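Local coordinates for protein rhamnosidase B (Bacillus sp., PDB 2OKX) that probably hydrolyses terminal alpha-L-rhamnosyl residues from glycosides, as an inverting alpha-L-rhamnosidase of glycoside hydrolase family 78, at residues 72-77 against 195-200; 50-53 against 58-61. All coordinates share one frame; numbering follows the deposited sequence.

Contact 1. Residues 72-77 against 195-200; sequences FYDSYD and IPFLTE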
ATOM      1  N   PHE A  72      17.960  -6.681   5.264  1.00 25.43           N
ATOM      2  CA  PHE A  72      17.568  -8.089   5.292  1.00 24.67           C
ATOM      3  C   PHE A  72      18.036  -8.874   4.066  1.00 25.38           C
ATOM      4  O   PHE A  72      17.902  -8.413   2.930  1.00 26.86           O
ATOM      5  CB  PHE A  72      16.045  -8.194   5.403  1.00 23.78           C
ATOM      6  CG  PHE A  72      15.511  -7.928   6.783  1.00 22.32           C
ATOM      7  CD1 PHE A  72      15.600  -8.896   7.776  1.00 22.05           C
ATOM      8  CD2 PHE A  72      14.900  -6.713   7.085  1.00 23.67           C
ATOM      9  CE1 PHE A  72      15.081  -8.663   9.057  1.00 22.43           C
ATOM     10  CE2 PHE A  72      14.380  -6.470   8.359  1.00 21.63           C
ATOM     11  CZ  PHE A  72      14.470  -7.451   9.346  1.00 21.63           C
ATOM     12  N   TYR A  73      18.582 -10.065   4.296  1.00 25.64           N
ATOM     13  CA  TYR A  73      19.037 -10.902   3.191  1.00 25.81           C
ATOM     14  C   TYR A  73      18.306 -12.238   3.217  1.00 24.96           C
ATOM     15  O   TYR A  73      17.943 -12.740   4.283  1.00 23.61           O
ATOM     16  CB  TYR A  73      20.557 -11.117   3.252  1.00 25.41           C
ATOM     17  CG  TYR A  73      21.052 -11.912   4.436  1.00 27.03           C
ATOM     18  CD1 TYR A  73      21.096 -13.306   4.399  1.00 27.06           C
ATOM     19  CD2 TYR A  73      21.497 -11.270   5.593  1.00 27.54           C
ATOM     20  CE1 TYR A  73      21.576 -14.042   5.489  1.00 28.50           C
ATOM     21  CE2 TYR A  73      21.974 -11.993   6.682  1.00 28.26           C
ATOM     22  CZ  TYR A  73      22.012 -13.377   6.624  1.00 28.87           C
ATOM     23  OH  TYR A  73      22.485 -14.089   7.706  1.00 29.80           O
ATOM     24  N   ASP A  74      18.098 -12.810   2.036  1.00 25.43           N
ATOM     25  CA  ASP A  74      17.389 -14.077   1.905  1.00 24.92           C
ATOM     26  C   ASP A  74      18.330 -15.253   1.694  1.00 24.60           C
ATOM     27  O   ASP A  74      19.395 -15.101   1.098  1.00 24.60           O
ATOM     28  CB  ASP A  74      16.410 -13.996   0.732  1.00 22.52           C
ATOM     29  CG  ASP A  74      15.468 -12.821   0.851  1.00 22.48           C
ATOM     30  OD1 ASP A  74      14.902 -12.633   1.945  1.00 22.32           O
ATOM     31  OD2 ASP A  74      15.295 -12.088  -0.139  1.00 22.58           O
ATOM     32  N   SER A  75      17.922 -16.421   2.182  1.00 23.89           N
ATOM     33  CA  SER A  75      18.713 -17.640   2.044  1.00 23.45           C
ATOM     34  C   SER A  75      17.857 -18.734   1.413  1.00 23.31           C
ATOM     35  O   SER A  75      16.917 -19.227   2.035  1.00 23.11           O
ATOM     36  CB  SER A  75      19.213 -18.111   3.414  1.00 23.49           C
ATOM     37  OG  SER A  75      19.968 -17.105   4.067  1.00 25.82           O
ATOM     38  N   TYR A  76      18.186 -19.109   0.180  1.00 24.21           N
ATOM     39  CA  TYR A  76      17.444 -20.148  -0.532  1.00 26.80           C
ATOM     40  C   TYR A  76      18.186 -21.469  -0.617  1.00 27.14           C
ATOM     41  O   TYR A  76      19.401 -21.496  -0.804  1.00 28.86           O
ATOM     42  CB  TYR A  76      17.149 -19.735  -1.974  1.00 24.85           C
ATOM     43  CG  TYR A  76      16.332 -18.483  -2.146  1.00 23.52           C
ATOM     44  CD1 TYR A  76      16.922 -17.222  -2.060  1.00 22.96           C
ATOM     45  CD2 TYR A  76      14.968 -18.558  -2.421  1.00 22.72           C
ATOM     46  CE1 TYR A  76      16.172 -16.064  -2.247  1.00 22.65           C
ATOM     47  CE2 TYR A  76      14.209 -17.409  -2.610  1.00 21.22           C
ATOM     48  CZ  TYR A  76      14.815 -16.165  -2.521  1.00 22.84           C
ATOM     49  OH  TYR A  76      14.063 -15.026  -2.692  1.00 21.37           O
ATOM     50  N   ASP A  77      17.448 -22.565  -0.485  1.00 27.56           N
ATOM     51  CA  ASP A  77      18.043 -23.881  -0.644  1.00 27.57           C
ATOM     52  C   ASP A  77      17.861 -24.119  -2.142  1.00 27.93           C
ATOM     53  O   ASP A  77      16.739 -24.344  -2.603  1.00 26.42           O
ATOM     54  CB  ASP A  77      17.266 -24.939   0.133  1.00 29.14           C
ATOM     55  CG  ASP A  77      17.870 -26.325  -0.017  1.00 30.26           C
ATOM     56  OD1 ASP A  77      18.320 -26.662  -1.134  1.00 31.00           O
ATOM     57  OD2 ASP A  77      17.887 -27.079   0.976  1.00 31.86           O
ATOM     58  N   ILE A 195      11.097 -13.935   8.163  1.00 22.19           N
ATOM     59  CA  ILE A 195       9.819 -14.556   7.809  1.00 21.82           C
ATOM     60  C   ILE A 195      10.062 -15.512   6.650  1.00 22.94           C
ATOM     61  O   ILE A 195      11.057 -15.395   5.939  1.00 22.99           O
ATOM     62  CB  ILE A 195       8.741 -13.541   7.330  1.00 20.76           C
ATOM     63  CG1 ILE A 195       9.317 -12.641   6.233  1.00 20.62           C
ATOM     64  CG2 ILE A 195       8.194 -12.753   8.497  1.00 19.73           C
ATOM     65  CD1 ILE A 195       8.252 -11.962   5.384  1.00 20.81           C
ATOM     66  N   PRO A 196       9.159 -16.484   6.453  1.00 23.30           N
ATOM     67  CA  PRO A 196       9.341 -17.421   5.343  1.00 21.70           C
ATOM     68  C   PRO A 196       9.138 -16.667   4.033  1.00 20.71           C
ATOM     69  O   PRO A 196       8.848 -15.470   4.047  1.00 18.25           O
ATOM     70  CB  PRO A 196       8.258 -18.469   5.597  1.00 23.61           C
ATOM     71  CG  PRO A 196       7.185 -17.687   6.292  1.00 24.50           C
ATOM     72  CD  PRO A 196       7.975 -16.831   7.256  1.00 22.03           C
ATOM     73  N   PHE A 197       9.289 -17.359   2.908  1.00 20.02           N
ATOM     74  CA  PHE A 197       9.125 -16.726   1.607  1.00 19.81           C
ATOM     75  C   PHE A 197       7.661 -16.547   1.219  1.00 20.42           C
ATOM     76  O   PHE A 197       6.786 -17.266   1.697  1.00 19.99           O
ATOM     77  CB  PHE A 197       9.859 -17.536   0.533  1.00 21.39           C
ATOM     78  CG  PHE A 197      11.362 -17.437   0.621  1.00 22.35           C
ATOM     79  CD1 PHE A 197      11.999 -16.209   0.471  1.00 22.46           C
ATOM     80  CD2 PHE A 197      12.137 -18.566   0.857  1.00 23.08           C
ATOM     81  CE1 PHE A 197      13.389 -16.104   0.555  1.00 23.68           C
ATOM     82  CE2 PHE A 197      13.529 -18.473   0.942  1.00 24.94           C
ATOM     83  CZ  PHE A 197      14.154 -17.237   0.789  1.00 23.34           C
ATOM     84  N   LEU A 198       7.403 -15.576   0.349  1.00 19.05           N
ATOM     85  CA  LEU A 198       6.045 -15.301  -0.097  1.00 20.02           C
ATOM     86  C   LEU A 198       5.599 -16.334  -1.122  1.00 20.20           C
ATOM     87  O   LEU A 198       6.412 -17.063  -1.695  1.00 19.91           O
ATOM     88  CB  LEU A 198       5.952 -13.899  -0.716  1.00 19.41           C
ATOM     89  CG  LEU A 198       6.392 -12.699   0.138  1.00 20.75           C
ATOM     90  CD1 LEU A 198       5.951 -11.406  -0.546  1.00 19.41           C
ATOM     91  CD2 LEU A 198       5.777 -12.787   1.527  1.00 19.23           C
ATOM     92  N   THR A 199       4.294 -16.400  -1.345  1.00 19.83           N
ATOM     93  CA  THR A 199       3.748 -17.329  -2.316  1.00 18.50           C
ATOM     94  C   THR A 199       3.865 -16.673  -3.680  1.00 18.55           C
ATOM     95  O   THR A 199       4.203 -15.502  -3.797  1.00 17.77           O
ATOM     96  CB  THR A 199       2.238 -17.568  -2.101  1.00 18.00           C
ATOM     97  OG1 THR A 199       1.529 -16.371  -2.440  1.00 18.63           O
ATOM     98  CG2 THR A 199       1.935 -17.927  -0.662  1.00 18.16           C
ATOM     99  N   GLU A 200       3.596 -17.450  -4.714  1.00 19.47           N
ATOM    100  CA  GLU A 200       3.557 -16.938  -6.068  1.00 20.67           C
ATOM    101  C   GLU A 200       2.808 -18.005  -6.841  1.00 20.78           C
ATOM    102  O   GLU A 200       3.363 -19.047  -7.188  1.00 19.08           O
ATOM    103  CB  GLU A 200       4.952 -16.687  -6.655  1.00 19.92           C
ATOM    104  CG  GLU A 200       4.865 -16.039  -8.046  1.00 23.11           C
ATOM    105  CD  GLU A 200       6.054 -15.149  -8.402  1.00 24.85           C
ATOM    106  OE1 GLU A 200       6.276 -14.923  -9.609  1.00 23.46           O
ATOM    107  OE2 GLU A 200       6.753 -14.663  -7.485  1.00 24.38           O
TER

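Contact 2. Residues 50-53 against 58-61; sequences YVLF and QVGR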
ATOM      1  N   TYR A  50      15.245  -7.396  -6.002  1.00 23.99           N
ATOM      2  CA  TYR A  50      15.806  -8.336  -6.967  1.00 22.92           C
ATOM      3  C   TYR A  50      14.858  -9.461  -7.375  1.00 23.29           C
ATOM      4  O   TYR A  50      13.870  -9.738  -6.699  1.00 21.52           O
ATOM      5  CB  TYR A  50      17.068  -8.995  -6.400  1.00 21.28           C
ATOM      6  CG  TYR A  50      16.774 -10.037  -5.334  1.00 20.49           C
ATOM      7  CD1 TYR A  50      16.787  -9.709  -3.979  1.00 18.81           C
ATOM      8  CD2 TYR A  50      16.424 -11.341  -5.687  1.00 20.91           C
ATOM      9  CE1 TYR A  50      16.455 -10.653  -3.002  1.00 18.25           C
ATOM     10  CE2 TYR A  50      16.087 -12.290  -4.719  1.00 20.33           C
ATOM     11  CZ  TYR A  50      16.103 -11.938  -3.382  1.00 20.35           C
ATOM     12  OH  TYR A  50      15.748 -12.870  -2.433  1.00 20.90           O
ATOM     13  N   VAL A  51      15.196 -10.100  -8.490  1.00 22.48           N
ATOM     14  CA  VAL A  51      14.490 -11.268  -9.007  1.00 23.80           C
ATOM     15  C   VAL A  51      15.629 -12.264  -9.268  1.00 24.57           C
ATOM     16  O   VAL A  51      16.521 -11.999 -10.079  1.00 26.04           O
ATOM     17  CB  VAL A  51      13.752 -10.991 -10.324  1.00 23.55           C
ATOM     18  CG1 VAL A  51      13.126 -12.287 -10.827  1.00 25.31           C
ATOM     19  CG2 VAL A  51      12.667  -9.935 -10.113  1.00 22.14           C
ATOM     20  N   LEU A  52      15.601 -13.396  -8.572  1.00 24.85           N
ATOM     21  CA  LEU A  52      16.653 -14.405  -8.685  1.00 25.12           C
ATOM     22  C   LEU A  52      16.378 -15.575  -9.623  1.00 27.14           C
ATOM     23  O   LEU A  52      15.293 -16.164  -9.603  1.00 26.54           O
ATOM     24  CB  LEU A  52      16.972 -14.960  -7.294  1.00 23.23           C
ATOM     25  CG  LEU A  52      17.918 -16.164  -7.207  1.00 24.59           C
ATOM     26  CD1 LEU A  52      19.329 -15.742  -7.611  1.00 22.93           C
ATOM     27  CD2 LEU A  52      17.913 -16.716  -5.782  1.00 23.92           C
ATOM     28  N   PHE A  53      17.384 -15.909 -10.432  1.00 27.24           N
ATOM     29  CA  PHE A  53      17.308 -17.020 -11.373  1.00 27.21           C
ATOM     30  C   PHE A  53      18.491 -17.960 -11.146  1.00 29.28           C
ATOM     31  O   PHE A  53      19.630 -17.513 -10.994  1.00 29.35           O
ATOM     32  CB  PHE A  53      17.367 -16.532 -12.823  1.00 27.82           C
ATOM     33  CG  PHE A  53      16.221 -15.652 -13.227  1.00 27.31           C
ATOM     34  CD1 PHE A  53      16.243 -14.289 -12.948  1.00 27.90           C
ATOM     35  CD2 PHE A  53      15.131 -16.179 -13.912  1.00 27.13           C
ATOM     36  CE1 PHE A  53      15.197 -13.463 -13.352  1.00 27.41           C
ATOM     37  CE2 PHE A  53      14.080 -15.361 -14.320  1.00 27.02           C
ATOM     38  CZ  PHE A  53      14.114 -14.001 -14.040  1.00 28.81           C
ATOM     39  N   GLN A  58      13.448 -19.107 -12.382  1.00 24.98           N
ATOM     40  CA  GLN A  58      13.185 -18.042 -11.420  1.00 25.95           C
ATOM     41  C   GLN A  58      12.955 -18.691 -10.060  1.00 26.54           C
ATOM     42  O   GLN A  58      12.046 -19.510  -9.896  1.00 27.44           O
ATOM     43  CB  GLN A  58      11.950 -17.243 -11.826  1.00 27.86           C
ATOM     44  CG  GLN A  58      11.817 -15.924 -11.089  1.00 30.87           C
ATOM     45  CD  GLN A  58      10.477 -15.273 -11.316  1.00 35.05           C
ATOM     46  OE1 GLN A  58       9.507 -15.555 -10.610  1.00 37.03           O
ATOM     47  NE2 GLN A  58      10.405 -14.409 -12.319  1.00 37.69           N
ATOM     48  N   VAL A  59      13.777 -18.327  -9.085  1.00 23.84           N
ATOM     49  CA  VAL A  59      13.676 -18.913  -7.759  1.00 24.07           C
ATOM     50  C   VAL A  59      12.959 -18.061  -6.711  1.00 24.90           C
ATOM     51  O   VAL A  59      12.249 -18.595  -5.862  1.00 25.65           O
ATOM     52  CB  VAL A  59      15.082 -19.282  -7.232  1.00 23.21           C
ATOM     53  CG1 VAL A  59      15.003 -19.740  -5.789  1.00 22.78           C
ATOM     54  CG2 VAL A  59      15.679 -20.381  -8.102  1.00 23.48           C
ATOM     55  N   GLY A  60      13.140 -16.745  -6.763  1.00 25.24           N
ATOM     56  CA  GLY A  60      12.495 -15.899  -5.778  1.00 23.32           C
ATOM     57  C   GLY A  60      12.633 -14.411  -6.035  1.00 22.65           C
ATOM     58  O   GLY A  60      13.231 -13.993  -7.030  1.00 21.72           O
ATOM     59  N   ARG A  61      12.061 -13.622  -5.130  1.00 22.09           N
ATOM     60  CA  ARG A  61      12.082 -12.161  -5.205  1.00 22.61           C
ATOM     61  C   ARG A  61      12.361 -11.612  -3.811  1.00 22.36           C
ATOM     62  O   ARG A  61      12.071 -12.267  -2.809  1.00 22.98           O
ATOM     63  CB  ARG A  61      10.727 -11.625  -5.678  1.00 22.95           C
ATOM     64  CG  ARG A  61      10.238 -12.171  -7.011  1.00 22.32           C
ATOM     65  CD  ARG A  61       8.788 -11.744  -7.266  1.00 21.90           C
ATOM     66  NE  ARG A  61       8.214 -12.383  -8.448  1.00 19.54           N
ATOM     67  CZ  ARG A  61       8.338 -11.927  -9.689  1.00 20.29           C
ATOM     68  NH1 ARG A  61       9.015 -10.812  -9.931  1.00 18.16           N
ATOM     69  NH2 ARG A  61       7.787 -12.594 -10.697  1.00 22.82           N
TER

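Contact 1. Residues 72-77 against 195-200
Phe197 lays its ring flat against that of Tyr76 in an offset stack, with centroids 4.1 Å apart and planes only 10° from parallel. The overlap is uneven: Phe197 CZ stands over the middle of the Tyr76 ring, whereas Tyr76 CE2 meets the Phe197 ring nearer its rim. The closest approaches are 3.4 Å, Tyr76 CZ to Phe197 CE1 and Tyr76 CE2 to Phe197 CZ, and Tyr76 OH lies 3.5 Å from that same Phe197 CE1. It is therefore the far end of the phenylalanine ring, from CE1 through CZ to CE2, that does the touching. Its rim is bordered by the strand as well: Asp74 CB sits in the ring plane, 3.7 Å from Phe197 CE1, and Ser75 O approaches Phe197 CZ at 3.6 Å, also near the plane. The Asp74 carboxylate is turned 71° against the ring.

No hydrogen bond crosses between the segments; the polar groups beside the stack have their partners outside them. Asp74 OD1 makes a salt bridge with Arg193, while Asp74 OD2 and Tyr76 OH both bond the Tyr50 hydroxyl. With CG set opposite its carbonyl carbon (chi1 -60°), the Tyr76 ring is carried to Phe197 although its CB does not point there. The stack thus packs the irregular linker 195-200 onto a strand of the N-terminal domain by aromatic and van der Waals contact. Around it, strand 70-77 runs between strands 41-47 and 189-192 of a mixed sheet, and the linker leads from strand 189-192 to strand 201-203.

Contact 2. Residues 50-53 against 58-61
Two backbone hydrogen bonds tie Leu52 to the facing strand. Leu52 N donates to Gly60 O at 2.9 Å, and Leu52 O accepts from Val59 N at 2.7 Å. The register slips by one between the Leu52-Gly60 and Phe53-Gln58 pairs, which makes a beta bulge around Val59, whose psi of -36° departs from extended geometry.

Weaker CA-H...O contacts supplement these bonds. Arg61 CA lies 3.4 Å from Tyr50 O, and Gln58 CA lies at the same distance from Leu52 O.

Side-chain packing divides between the sheet faces. On the face of Val51, Phe53, Gln58 and Arg61, the glutamine chain is extended with CG opposite its backbone N (chi1 -165°). Gln58 CG stands over one face of the Phe53 ring, toward its rim, and Gln58 CB is 3.8 Å from Phe53 CE2; the amide and ring planes stand 72° apart. Val51 spreads its branches, CG1 reaching Gln58 NE2 and Val51 CG2 lying 3.8 Å from Arg61 NH1, as the valine and arginine run side by side. On the Leu52 side, Leu52 CD2 packs 4.1 Å from Val59 CB. Tyr50 instead sets a ring face against the Arg61 carbonyl carbon, with 3.8 Å from Tyr50 CZ to Arg61 C.

Beyond the pair, Arg61 forms a salt bridge with Glu200 and a cation-pi contact with Phe450. These strands form an antiparallel hairpin: strand 49-54 pairs on its other side with strand 87-96, and strand 57-62 is outermost in this seven-stranded sheet.

How the contacts relate
The two contacts lie about 10 Å apart between centres and come in series along the chain, the hairpin of contact 2 closing before strand 70-77 opens contact 1. They involve different sheets: 49-54 and 57-62 end a seven-stranded antiparallel sheet, while 70-77 belongs to a five-stranded mixed one. Tyr50 OH bridges them, 2.5 Å from Asp74 OD2 and 2.7 Å from Tyr76 OH, both probable hydrogen bonds. The end of the hairpin strand 57-62 also reaches the 195-200 linker through a charged pair. Polar bonds thus join the two sheets of this N-terminal region to each other and to the linker that runs on to strand 201-203.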